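Local coordinates for nucleotidyltransferase-like protein (Exiguobacterium sibiricum, PDB 3C18) that is of unconfirmed function but probably transfers a nucleotidyl group to a substrate not yet identified, at residues Y13-P17 / I97-N101; T19-I23 / N101-T105; I23-K27 / F38-L42; L43-D48 / L67-E72; W78-N82 / E118-Q122. All coordinates share one frame; numbering follows the deposited sequence.

Contact 1 (Y13-P17 / I97-N101)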
# COMPACT_ATOMS: atom_id res chain seq x y z
N TYR A 13 2.72 12.73 -29.84
CA TYR A 13 3.19 12.95 -28.46
C TYR A 13 4.45 13.77 -28.45
O TYR A 13 4.59 14.71 -27.65
CB TYR A 13 3.38 11.63 -27.70
CG TYR A 13 2.06 10.95 -27.37
CD1 TYR A 13 1.36 11.26 -26.23
CD2 TYR A 13 1.50 10.01 -28.25
CE1 TYR A 13 0.12 10.62 -25.94
CE2 TYR A 13 0.28 9.38 -27.97
CZ TYR A 13 -0.40 9.69 -26.81
OH TYR A 13 -1.64 9.10 -26.56
N ALA A 14 5.36 13.43 -29.35
CA ALA A 14 6.60 14.16 -29.48
C ALA A 14 6.30 15.59 -29.86
O ALA A 14 7.04 16.50 -29.52
CB ALA A 14 7.53 13.52 -30.52
N ALA A 15 5.18 15.79 -30.52
CA ALA A 15 4.79 17.14 -31.02
C ALA A 15 4.26 18.02 -29.89
O ALA A 15 4.41 19.24 -29.91
CB ALA A 15 3.74 17.03 -32.14
N TYR A 16 3.61 17.40 -28.93
CA TYR A 16 3.05 18.13 -27.78
C TYR A 16 4.23 18.62 -26.97
O TYR A 16 5.09 17.83 -26.55
CB TYR A 16 2.14 17.26 -26.94
CG TYR A 16 1.48 17.96 -25.78
CD1 TYR A 16 0.62 19.02 -25.97
CD2 TYR A 16 1.68 17.52 -24.50
CE1 TYR A 16 -0.02 19.62 -24.90
CE2 TYR A 16 1.05 18.12 -23.42
CZ TYR A 16 0.20 19.16 -23.63
OH TYR A 16 -0.40 19.74 -22.53
N PRO A 17 4.31 19.93 -26.78
CA PRO A 17 5.47 20.56 -26.17
C PRO A 17 5.81 20.10 -24.77
O PRO A 17 6.93 20.29 -24.36
CB PRO A 17 5.08 22.04 -26.14
CG PRO A 17 4.15 22.19 -27.25
CD PRO A 17 3.35 20.93 -27.29
N ILE A 97 13.33 7.19 -27.75
CA ILE A 97 12.71 7.48 -29.04
C ILE A 97 12.71 8.97 -29.26
O ILE A 97 12.85 9.45 -30.37
CB ILE A 97 11.24 6.96 -29.11
CG1 ILE A 97 11.21 5.44 -29.16
CG2 ILE A 97 10.53 7.49 -30.31
CD1 ILE A 97 12.02 4.85 -30.25
N PHE A 98 12.58 9.69 -28.16
CA PHE A 98 12.46 11.14 -28.23
C PHE A 98 12.63 11.75 -26.87
O PHE A 98 12.22 11.18 -25.88
CB PHE A 98 11.06 11.52 -28.76
CG PHE A 98 10.73 12.97 -28.61
CD1 PHE A 98 11.11 13.88 -29.57
CD2 PHE A 98 10.05 13.43 -27.49
CE1 PHE A 98 10.81 15.22 -29.42
CE2 PHE A 98 9.76 14.76 -27.33
CZ PHE A 98 10.14 15.66 -28.29
N GLU A 99 13.24 12.92 -26.85
CA GLU A 99 13.35 13.66 -25.59
C GLU A 99 13.61 15.13 -25.78
O GLU A 99 14.10 15.57 -26.80
CB GLU A 99 14.43 13.06 -24.68
CG GLU A 99 15.81 13.06 -25.29
CD GLU A 99 16.90 12.70 -24.29
OE1 GLU A 99 16.76 13.01 -23.09
OE2 GLU A 99 17.91 12.11 -24.71
N ARG A 100 13.21 15.88 -24.77
CA ARG A 100 13.50 17.29 -24.70
C ARG A 100 14.37 17.55 -23.49
O ARG A 100 14.18 16.95 -22.45
CB ARG A 100 12.22 18.12 -24.56
CG ARG A 100 11.40 18.25 -25.83
CD ARG A 100 10.22 19.20 -25.59
NE ARG A 100 9.51 19.48 -26.82
CZ ARG A 100 8.43 18.82 -27.23
NH1 ARG A 100 7.93 17.85 -26.49
NH2 ARG A 100 7.84 19.14 -28.37
N ASN A 101 15.34 18.43 -23.68
CA ASN A 101 16.17 18.90 -22.57
C ASN A 101 16.99 17.77 -21.95
O ASN A 101 17.27 17.78 -20.75
CB ASN A 101 15.30 19.58 -21.51
CG ASN A 101 14.56 20.79 -22.05
OD1 ASN A 101 15.09 21.55 -22.87
ND2 ASN A 101 13.31 20.97 -21.61
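At one margin of the mixed sheet of the nucleotidyltransferase-like domain, the C-terminal turn of helix 2-15 rests on the end of edge strand 95-99, with Ala-14 set on Phe-98 and Arg-100 reaching the carbonyls behind it. Ile-97 and Phe-98 form a classic beta bulge opposite Ile-22 of the neighbouring strand, and the Phe-98 side chain points at the helix. Its ring presents one face to Ala-14, whose CB sits 3.7 Å from the ring centroid and only 8° off the normal, a CH-pi contact over the middle of the ring. Because the Phe-98 CG is anti to the backbone N (chi1 169°), the ring stands up from the strand and brings CZ to 3.4 Å from Ala-14 O. Arg-100, extended from CG to NE, lays its guanidinium across the end of the helix. NH2 gives a bond to Ala-14 O (3.0 Å), and NH1 another to Tyr-16 O (2.8 Å); both are weak and bent. NH1 also donates to Thr-19 O, so a single charged group gathers carbonyls from the helix end, the turn after it and the start of strand 19-26. Both faces of the guanidinium are met toward the rim: Phe-98 CZ lies over one, and Pro-17 O stands 3.2 Å above the plane on the other.

Contact 2 (T19-I23 / N101-T105)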
# COMPACT_ATOMS: atom_id res chain seq x y z
N THR A 19 5.75 17.16 -23.56
CA THR A 19 6.35 15.83 -23.57
C THR A 19 7.85 15.95 -23.36
O THR A 19 8.51 16.68 -24.07
CB THR A 19 6.06 15.13 -24.89
OG1 THR A 19 4.64 15.01 -25.06
CG2 THR A 19 6.71 13.76 -24.91
N GLN A 20 8.38 15.23 -22.36
CA GLN A 20 9.81 15.32 -21.99
C GLN A 20 10.60 14.14 -22.54
O GLN A 20 11.80 14.21 -22.76
CB GLN A 20 9.99 15.39 -20.47
CG GLN A 20 9.17 16.47 -19.82
CD GLN A 20 9.53 17.83 -20.35
OE1 GLN A 20 10.68 18.22 -20.30
NE2 GLN A 20 8.56 18.56 -20.87
N GLY A 21 9.92 13.04 -22.75
CA GLY A 21 10.59 11.84 -23.23
C GLY A 21 9.68 10.72 -23.63
O GLY A 21 8.53 10.62 -23.20
N ILE A 22 10.20 9.90 -24.53
CA ILE A 22 9.52 8.71 -24.99
C ILE A 22 10.52 7.58 -25.09
O ILE A 22 11.56 7.69 -25.72
CB ILE A 22 8.81 8.91 -26.34
CG1 ILE A 22 7.89 10.14 -26.31
CG2 ILE A 22 8.03 7.66 -26.72
CD1 ILE A 22 7.32 10.43 -27.66
N ILE A 23 10.18 6.52 -24.40
CA ILE A 23 11.00 5.32 -24.30
C ILE A 23 10.25 4.15 -24.88
O ILE A 23 9.05 4.02 -24.68
CB ILE A 23 11.31 5.02 -22.80
CG1 ILE A 23 12.56 5.77 -22.35
CG2 ILE A 23 11.49 3.53 -22.57
CD1 ILE A 23 13.86 5.07 -22.68
N ASN A 101 15.34 18.43 -23.68
CA ASN A 101 16.17 18.90 -22.57
C ASN A 101 16.99 17.77 -21.95
O ASN A 101 17.27 17.78 -20.75
CB ASN A 101 15.30 19.58 -21.51
CG ASN A 101 14.56 20.79 -22.05
OD1 ASN A 101 15.09 21.55 -22.87
ND2 ASN A 101 13.31 20.97 -21.61
N ASP A 102 17.32 16.80 -22.78
CA ASP A 102 18.16 15.67 -22.38
C ASP A 102 17.55 14.97 -21.16
O ASP A 102 18.23 14.29 -20.40
CB ASP A 102 19.56 16.16 -22.05
CG ASP A 102 20.34 16.58 -23.28
OD1 ASP A 102 20.16 15.94 -24.35
OD2 ASP A 102 21.14 17.54 -23.18
N TYR A 103 16.25 15.15 -21.00
CA TYR A 103 15.55 14.59 -19.86
C TYR A 103 15.84 13.09 -19.62
O TYR A 103 16.16 12.66 -18.50
CB TYR A 103 14.05 14.87 -19.95
CG TYR A 103 13.27 14.08 -18.94
CD1 TYR A 103 13.17 14.52 -17.63
CD2 TYR A 103 12.66 12.88 -19.28
CE1 TYR A 103 12.48 13.80 -16.69
CE2 TYR A 103 11.98 12.14 -18.35
CZ TYR A 103 11.89 12.61 -17.04
OH TYR A 103 11.20 11.90 -16.08
N LEU A 104 15.75 12.31 -20.68
CA LEU A 104 15.89 10.85 -20.54
C LEU A 104 17.35 10.43 -20.48
O LEU A 104 17.69 9.46 -19.83
CB LEU A 104 15.18 10.08 -21.65
CG LEU A 104 13.67 10.02 -21.50
CD1 LEU A 104 13.05 9.40 -22.75
CD2 LEU A 104 13.29 9.24 -20.24
N THR A 105 18.21 11.18 -21.16
CA THR A 105 19.65 10.84 -21.16
C THR A 105 20.21 11.06 -19.76
O THR A 105 20.98 10.25 -19.24
CB THR A 105 20.45 11.66 -22.22
OG1 THR A 105 20.13 11.17 -23.53
CG2 THR A 105 21.96 11.53 -21.97
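Leu-104, in the first turn of helix 103-110, sets its CD1 on Gly-21 and Ile-22 of strand 19-26, and this apolar packing carries the contact. The methyl comes within 3.5 Å of Gly-21 CA and 3.4 Å of Ile-22 N, and also touches Ile-23 CG1 at 3.7 Å. Gly-21 has no side chain, and Leu-104 lies where one would begin, which lets the leucine methyl settle directly on the strand backbone. Gln-20 and Gly-21 together form a classic beta bulge opposite Ile-45 on the adjoining strand.

In a CH-pi contact, Gln-20 CB lies over one face of the Tyr-103 ring, 4.1 Å from the centroid and shifted toward the rim, while Tyr-103 CB rests 3.7 Å from Gln-20 O.

Polar groups turn to other partners. Gln-20 NE2 donates to Glu-18 O, and its OE1 is 4.0 Å from Asn-101 ND2, their amide planes 33° apart. Glu-99 receives the backbone N of Leu-104 and the hydroxyl of Thr-105. The helix is therefore held to the strand by close-fitting carbon surfaces, while polar bonds from Glu-99 secure its first turn.

Contact 3 (I23-K27 / F38-L42)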
# COMPACT_ATOMS: atom_id res chain seq x y z
N ILE A 23 10.18 6.52 -24.40
CA ILE A 23 11.00 5.32 -24.30
C ILE A 23 10.25 4.15 -24.88
O ILE A 23 9.05 4.02 -24.68
CB ILE A 23 11.31 5.02 -22.80
CG1 ILE A 23 12.56 5.77 -22.35
CG2 ILE A 23 11.49 3.53 -22.57
CD1 ILE A 23 13.86 5.07 -22.68
N ALA A 24 10.97 3.29 -25.58
CA ALA A 24 10.41 2.07 -26.13
C ALA A 24 11.10 0.82 -25.55
O ALA A 24 12.32 0.74 -25.44
CB ALA A 24 10.45 2.09 -27.65
N VAL A 25 10.27 -0.14 -25.15
CA VAL A 25 10.71 -1.40 -24.59
C VAL A 25 10.04 -2.55 -25.32
O VAL A 25 8.83 -2.64 -25.40
CB VAL A 25 10.27 -1.51 -23.12
CG1 VAL A 25 10.89 -2.74 -22.44
CG2 VAL A 25 10.60 -0.22 -22.38
N GLU A 26 10.87 -3.44 -25.83
CA GLU A 26 10.40 -4.62 -26.56
C GLU A 26 10.22 -5.80 -25.64
O GLU A 26 10.98 -5.99 -24.69
CB GLU A 26 11.40 -4.97 -27.65
CG GLU A 26 10.94 -6.10 -28.54
CD GLU A 26 11.87 -6.29 -29.72
OE1 GLU A 26 13.09 -6.09 -29.54
OE2 GLU A 26 11.37 -6.63 -30.82
N LYS A 27 9.22 -6.60 -25.93
CA LYS A 27 9.01 -7.83 -25.18
C LYS A 27 10.22 -8.74 -25.29
O LYS A 27 10.91 -8.76 -26.31
CB LYS A 27 7.77 -8.57 -25.65
CG LYS A 27 7.87 -9.12 -27.04
CD LYS A 27 6.68 -9.99 -27.32
CE LYS A 27 6.71 -10.52 -28.73
NZ LYS A 27 5.59 -11.47 -28.86
N PHE A 38 1.97 -7.32 -24.31
CA PHE A 38 2.02 -6.74 -25.66
C PHE A 38 3.42 -6.85 -26.22
O PHE A 38 4.31 -7.38 -25.56
CB PHE A 38 1.53 -5.28 -25.67
CG PHE A 38 0.04 -5.15 -25.73
CD1 PHE A 38 -0.77 -6.25 -25.55
CD2 PHE A 38 -0.56 -3.95 -25.97
CE1 PHE A 38 -2.14 -6.14 -25.62
CE2 PHE A 38 -1.91 -3.84 -26.04
CZ PHE A 38 -2.71 -4.94 -25.85
N ASP A 39 3.62 -6.29 -27.42
CA ASP A 39 4.85 -6.46 -28.20
C ASP A 39 5.86 -5.36 -27.92
O ASP A 39 7.07 -5.58 -27.95
CB ASP A 39 4.56 -6.45 -29.71
CG ASP A 39 3.63 -7.57 -30.14
OD1 ASP A 39 3.86 -8.70 -29.70
OD2 ASP A 39 2.68 -7.32 -30.92
N VAL A 40 5.32 -4.17 -27.74
CA VAL A 40 6.14 -2.99 -27.44
C VAL A 40 5.41 -2.14 -26.43
O VAL A 40 4.21 -1.94 -26.53
CB VAL A 40 6.44 -2.14 -28.70
CG1 VAL A 40 7.14 -0.84 -28.32
CG2 VAL A 40 7.31 -2.94 -29.67
N LEU A 41 6.16 -1.67 -25.45
CA LEU A 41 5.61 -0.74 -24.46
C LEU A 41 6.28 0.60 -24.68
O LEU A 41 7.49 0.72 -24.80
CB LEU A 41 5.82 -1.23 -23.03
CG LEU A 41 5.07 -0.42 -21.95
CD1 LEU A 41 4.49 -1.30 -20.90
CD2 LEU A 41 5.93 0.65 -21.32
N LEU A 42 5.46 1.62 -24.82
CA LEU A 42 5.95 2.96 -24.96
C LEU A 42 5.67 3.70 -23.67
O LEU A 42 4.57 3.67 -23.16
CB LEU A 42 5.23 3.68 -26.10
CG LEU A 42 5.55 3.32 -27.54
CD1 LEU A 42 4.55 4.00 -28.47
CD2 LEU A 42 6.99 3.69 -27.88
O HOH W 1 8.06 -6.87 -30.18
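Strands 19-26 and 40-46 run antiparallel as central neighbours in the mixed sheet of the nucleotidyltransferase-like domain, and here Val-25 faces Leu-41 in a hydrogen-bonded pair. Val-25 N reaches Leu-41 O at 2.9 Å, and Leu-41 N returns to Val-25 O at 2.8 Å, both in the carbonyl plane. The non-hydrogen-bonded pairs Ala-24 with Leu-42 and Glu-26 with Val-40 lie on either side of it.

The two sheet faces differ in relief. On the face of Ala-24, the small methyl leaves a shallow dip between larger neighbours. Leu-42 leans one branch into it, CD2 coming 3.8 Å from Ala-24 CB, and Val-40 CG1 closes in more loosely from the other end. Met-2 and Thr-6 of helix 2-15 cover this side. On the other face the broader Val-25 and Leu-41 stand abreast, and Trp-90 of helix 85-93 packs over both.

Beyond the paired strands, the Lys-27 backbone N bonds to Asp-39 O at 3.1 Å, approaching from above the carbonyl plane. A water also donates to that oxygen and, weakly, to Glu-26 OE2. The Lys-27 side chain lies along Asp-39: with CG between the backbone N and the carbonyl carbon (chi1 67°), it runs extended, pointing the same way as the aspartate, CB resting against Phe-38 O. Asp-39 OD2 accepts from Arg-64 N, which steadies the carboxylate. The other oxygen, OD1, meets Lys-27 NZ at 3.4 Å in a long, weak salt bridge.

Contact 4 (L43-D48 / L67-E72)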
# COMPACT_ATOMS: atom_id res chain seq x y z
N LEU A 43 6.68 4.39 -23.18
CA LEU A 43 6.57 5.20 -21.98
C LEU A 43 6.78 6.63 -22.35
O LEU A 43 7.85 7.04 -22.78
CB LEU A 43 7.60 4.76 -20.92
CG LEU A 43 7.70 5.68 -19.70
CD1 LEU A 43 6.44 5.55 -18.80
CD2 LEU A 43 8.99 5.38 -18.91
N VAL A 44 5.71 7.39 -22.18
CA VAL A 44 5.69 8.81 -22.52
C VAL A 44 5.69 9.61 -21.23
O VAL A 44 4.79 9.47 -20.43
CB VAL A 44 4.41 9.18 -23.36
CG1 VAL A 44 4.40 10.63 -23.74
CG2 VAL A 44 4.31 8.28 -24.63
N ILE A 45 6.75 10.40 -21.02
CA ILE A 45 6.82 11.28 -19.85
C ILE A 45 6.45 12.70 -20.27
O ILE A 45 7.00 13.26 -21.22
CB ILE A 45 8.16 11.26 -19.14
CG1 ILE A 45 8.53 9.83 -18.75
CG2 ILE A 45 8.06 12.09 -17.82
CD1 ILE A 45 9.21 9.04 -19.87
N THR A 46 5.53 13.26 -19.50
CA THR A 46 4.88 14.49 -19.84
C THR A 46 4.62 15.41 -18.64
O THR A 46 4.51 14.95 -17.49
CB THR A 46 3.52 14.13 -20.51
OG1 THR A 46 2.91 15.30 -21.04
CG2 THR A 46 2.60 13.49 -19.55
N ARG A 47 4.54 16.71 -18.93
CA ARG A 47 4.18 17.71 -17.94
C ARG A 47 2.78 18.18 -18.17
O ARG A 47 2.31 19.14 -17.57
CB ARG A 47 5.12 18.89 -17.97
CG ARG A 47 6.47 18.58 -17.49
CD ARG A 47 7.37 19.79 -17.55
NE ARG A 47 8.73 19.39 -17.27
CZ ARG A 47 9.80 20.17 -17.43
NH1 ARG A 47 9.66 21.40 -17.88
NH2 ARG A 47 11.01 19.70 -17.15
N ASP A 48 2.08 17.48 -19.04
CA ASP A 48 0.66 17.72 -19.23
C ASP A 48 0.01 17.75 -17.83
O ASP A 48 -0.01 16.73 -17.14
CB ASP A 48 0.02 16.61 -20.08
CG ASP A 48 -1.49 16.80 -20.30
OD1 ASP A 48 -2.15 17.55 -19.56
OD2 ASP A 48 -2.03 16.17 -21.23
N LEU A 67 0.78 1.92 -24.34
CA LEU A 67 1.32 3.23 -24.05
C LEU A 67 1.00 3.68 -22.61
O LEU A 67 -0.17 3.85 -22.23
CB LEU A 67 0.82 4.22 -25.07
CG LEU A 67 1.52 5.57 -25.13
CD1 LEU A 67 1.50 6.13 -26.51
CD2 LEU A 67 0.85 6.52 -24.14
N HIS A 68 2.08 3.85 -21.85
CA HIS A 68 2.03 4.43 -20.51
C HIS A 68 2.37 5.91 -20.55
O HIS A 68 3.44 6.30 -20.96
CB HIS A 68 2.93 3.67 -19.54
CG HIS A 68 2.37 2.33 -19.13
ND1 HIS A 68 2.07 2.02 -17.83
CD2 HIS A 68 2.03 1.25 -19.87
CE1 HIS A 68 1.58 0.79 -17.77
NE2 HIS A 68 1.54 0.30 -19.00
N LEU A 69 1.39 6.72 -20.17
CA LEU A 69 1.48 8.17 -20.11
C LEU A 69 1.58 8.53 -18.64
O LEU A 69 0.65 8.25 -17.88
CB LEU A 69 0.23 8.83 -20.74
CG LEU A 69 0.30 10.35 -20.95
CD1 LEU A 69 1.45 10.73 -21.87
CD2 LEU A 69 -1.00 10.87 -21.51
N VAL A 70 2.73 9.08 -18.25
CA VAL A 70 3.00 9.41 -16.85
C VAL A 70 3.53 10.82 -16.68
O VAL A 70 4.34 11.26 -17.46
CB VAL A 70 4.06 8.46 -16.28
CG1 VAL A 70 4.29 8.73 -14.80
CG2 VAL A 70 3.62 7.01 -16.50
N HIS A 71 3.05 11.49 -15.66
CA HIS A 71 3.55 12.86 -15.37
C HIS A 71 4.94 12.76 -14.79
O HIS A 71 5.23 11.88 -13.99
CB HIS A 71 2.63 13.59 -14.40
CG HIS A 71 2.87 15.06 -14.33
ND1 HIS A 71 3.98 15.59 -13.71
CD2 HIS A 71 2.20 16.11 -14.86
CE1 HIS A 71 3.96 16.91 -13.83
NE2 HIS A 71 2.88 17.25 -14.51
N GLU A 72 5.80 13.69 -15.19
CA GLU A 72 7.19 13.73 -14.76
C GLU A 72 7.36 13.68 -13.25
O GLU A 72 8.34 13.13 -12.76
CB GLU A 72 7.88 14.99 -15.30
CG GLU A 72 9.35 15.08 -14.94
CD GLU A 72 10.03 16.31 -15.52
OE1 GLU A 72 9.41 17.01 -16.33
OE2 GLU A 72 11.19 16.59 -15.15
O HOH W 2 2.37 20.00 -14.69
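Backbone bonds join Val-44 to His-68 and Val-70: Val-44 N donates to His-68 O at 2.8 Å, and Val-70 N to Val-44 O. Thr-46 N then takes Val-70 O, and Glu-72 N carries the pattern one step on to Thr-46 O.

Apolar side chains interlock on both faces. Val-44 wedges between two leucines, its CG1 unusually close to Leu-69 CD1 at 3.5 Å and its CG2 on Leu-67 CD2 at 3.9 Å. On the other face Ile-45 CG2 packs on Glu-72 CA at 3.6 Å.

These are the parallel strands 40-46 and 63-71 of the domain's mixed sheet. At the end of strand 63-71, His-71 is the N-cap of helix 72-81, its ND1 taking the backbone N of Gln-73. Thr-46 O lies over one face of the His-71 ring, and a water at the ring edge joins NE2 to Arg-47 O.

The charged pair closes the strand end. Arg-47 and Glu-72 run side by side with their flat groups nearly coplanar (23°). Glu-72 OE1 receives a straight bond from Arg-47 NE (2.6 Å, 170°) and a weak one from NH2 at 3.2 Å, which would keep the carboxylate near the guanidinium plane, at its NE/NH2 edge.

Contact 5 (W78-N82 / E118-Q122)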
# COMPACT_ATOMS: atom_id res chain seq x y z
N TRP A 78 8.07 7.96 -7.97
CA TRP A 78 8.20 6.51 -8.00
C TRP A 78 9.65 6.13 -7.84
O TRP A 78 10.02 5.14 -7.20
CB TRP A 78 7.74 5.88 -9.31
CG TRP A 78 6.27 5.82 -9.50
CD1 TRP A 78 5.33 5.89 -8.54
CD2 TRP A 78 5.56 5.61 -10.75
NE1 TRP A 78 4.07 5.79 -9.09
CE2 TRP A 78 4.19 5.59 -10.44
CE3 TRP A 78 5.96 5.40 -12.08
CZ2 TRP A 78 3.19 5.41 -11.42
CZ3 TRP A 78 4.98 5.22 -13.05
CH2 TRP A 78 3.61 5.23 -12.71
N LEU A 79 10.49 6.92 -8.49
CA LEU A 79 11.92 6.59 -8.55
C LEU A 79 12.56 6.94 -7.20
O LEU A 79 13.45 6.25 -6.72
CB LEU A 79 12.60 7.31 -9.72
CG LEU A 79 12.18 6.91 -11.14
CD1 LEU A 79 12.93 7.73 -12.14
CD2 LEU A 79 12.41 5.41 -11.39
N ILE A 80 12.05 8.01 -6.59
CA ILE A 80 12.60 8.50 -5.31
C ILE A 80 12.33 7.49 -4.21
O ILE A 80 13.15 7.27 -3.33
CB ILE A 80 12.00 9.86 -4.91
CG1 ILE A 80 12.69 10.97 -5.71
CG2 ILE A 80 12.17 10.13 -3.42
CD1 ILE A 80 12.12 12.37 -5.43
N LEU A 81 11.16 6.86 -4.31
CA LEU A 81 10.66 5.96 -3.29
C LEU A 81 10.93 4.51 -3.64
O LEU A 81 10.70 3.63 -2.83
CB LEU A 81 9.16 6.15 -3.05
CG LEU A 81 8.68 7.52 -2.61
CD1 LEU A 81 7.17 7.62 -2.46
CD2 LEU A 81 9.38 7.78 -1.30
N ASN A 82 11.43 4.28 -4.84
CA ASN A 82 11.65 2.92 -5.33
C ASN A 82 10.35 2.13 -5.31
O ASN A 82 10.32 0.96 -4.92
CB ASN A 82 12.66 2.21 -4.45
CG ASN A 82 13.21 0.96 -5.07
OD1 ASN A 82 13.53 0.97 -6.26
ND2 ASN A 82 13.39 -0.13 -4.26
N GLU A 118 17.43 9.96 -0.52
CA GLU A 118 16.39 9.01 -0.97
C GLU A 118 16.55 7.68 -0.27
O GLU A 118 15.60 7.06 0.09
CB GLU A 118 16.41 8.77 -2.47
CG GLU A 118 16.33 10.02 -3.29
CD GLU A 118 16.43 9.73 -4.76
OE1 GLU A 118 16.49 8.52 -5.13
OE2 GLU A 118 16.45 10.71 -5.53
N ARG A 119 17.79 7.26 -0.08
CA ARG A 119 18.04 6.01 0.60
C ARG A 119 17.54 6.06 2.03
O ARG A 119 16.95 5.11 2.53
CB ARG A 119 19.52 5.65 0.62
CG ARG A 119 19.73 4.26 1.17
CD ARG A 119 21.15 3.76 0.90
NE ARG A 119 22.11 4.58 1.59
CZ ARG A 119 22.57 4.33 2.81
NH1 ARG A 119 22.17 3.26 3.48
NH2 ARG A 119 23.44 5.16 3.35
N CYS A 120 17.80 7.18 2.67
CA CYS A 120 17.46 7.34 4.10
C CYS A 120 15.97 7.40 4.28
O CYS A 120 15.45 6.88 5.25
CB CYS A 120 18.12 8.58 4.72
SG CYS A 120 19.90 8.26 4.98
N LEU A 121 15.29 8.01 3.33
CA LEU A 121 13.81 8.09 3.38
C LEU A 121 13.22 6.70 3.22
O LEU A 121 12.29 6.31 3.93
CB LEU A 121 13.27 9.00 2.26
CG LEU A 121 11.74 9.04 2.15
CD1 LEU A 121 11.10 9.32 3.49
CD2 LEU A 121 11.32 10.04 1.09
N GLN A 122 13.79 5.95 2.30
CA GLN A 122 13.36 4.56 2.08
C GLN A 122 13.58 3.68 3.32
O GLN A 122 12.82 2.76 3.61
CB GLN A 122 14.05 3.99 0.86
CG GLN A 122 13.47 4.56 -0.47
CD GLN A 122 14.12 4.00 -1.68
OE1 GLN A 122 14.45 2.80 -1.72
NE2 GLN A 122 14.29 4.85 -2.72
O HOH W 3 15.79 5.95 -5.23
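The flat amide of Gln-122 reaches across to Ile-80 and Asn-82. At its edge, close to the amide plane, NE2 donates to Ile-80 O at 2.7 Å, with an angle at hydrogen of 150°. Seen from the acceptor the fit is less regular, since the nitrogen stands above the carbonyl plane by 43°. OE1 of the same amide lies 3.3 Å from Asn-82 CB. The Asn-82 and Gln-122 amide planes are only 8° apart, although the two side chains cross at about a right angle. Asn-82 OD1 itself takes a bond from Arg-85.

The reach of Gln-122 comes from a chain extended beyond CG, which delivers the amide to the last turn of helix 72-81. That helix finishes in a Schellman motif: Asn-82, with positive phi, is the C-prime residue, Ala-83 N turns back to Trp-78 O, and Asn-82 N makes a weak bond to Leu-79 O. The contact thus joins a helix end of the nucleotidyltransferase-like region to helix 116-142, most of which falls in the YgxA-like substrate-binding region.

One turn earlier on that long helix, Glu-118 lies against Ile-80: Glu-118 OE2 is 3.8 Å from Ile-80 CG1, and Glu-118 CB is near Ile-80 O. A water ties the groups together, donating to Leu-79 O at 2.8 Å and to Glu-118 OE1 at 2.7 Å, and accepting weakly from Gln-122 NE2. On the other flank, Leu-81 CD2 meets Leu-121 CD2 at 3.8 Å, and Tyr-226 of helix 220-231 packs on Leu-121.

In the fold
Contacts 1 to 4 all belong to the mixed sheet of the nucleotidyltransferase-like region. Strand 19-26 serves contacts 2 and 3, which share Ile-23, and strand 40-46 serves contacts 3 and 4. Contacts 1 and 2 share Asn-101, and their centres are about 7 Å apart; contacts 2 and 4 are about 10 Å apart and touch. Along the chain, contacts 3 and 4 follow one another inside the loop closed by contact 1, so contacts 1 and 2 bring together parts of the sheet region about eighty residues apart in sequence. Contact 5, about 20 Å from contact 4 between centres, joins helix 72-81, which continues from strand 63-71, to helix 116-142, linking the sheet region to the helical part beyond.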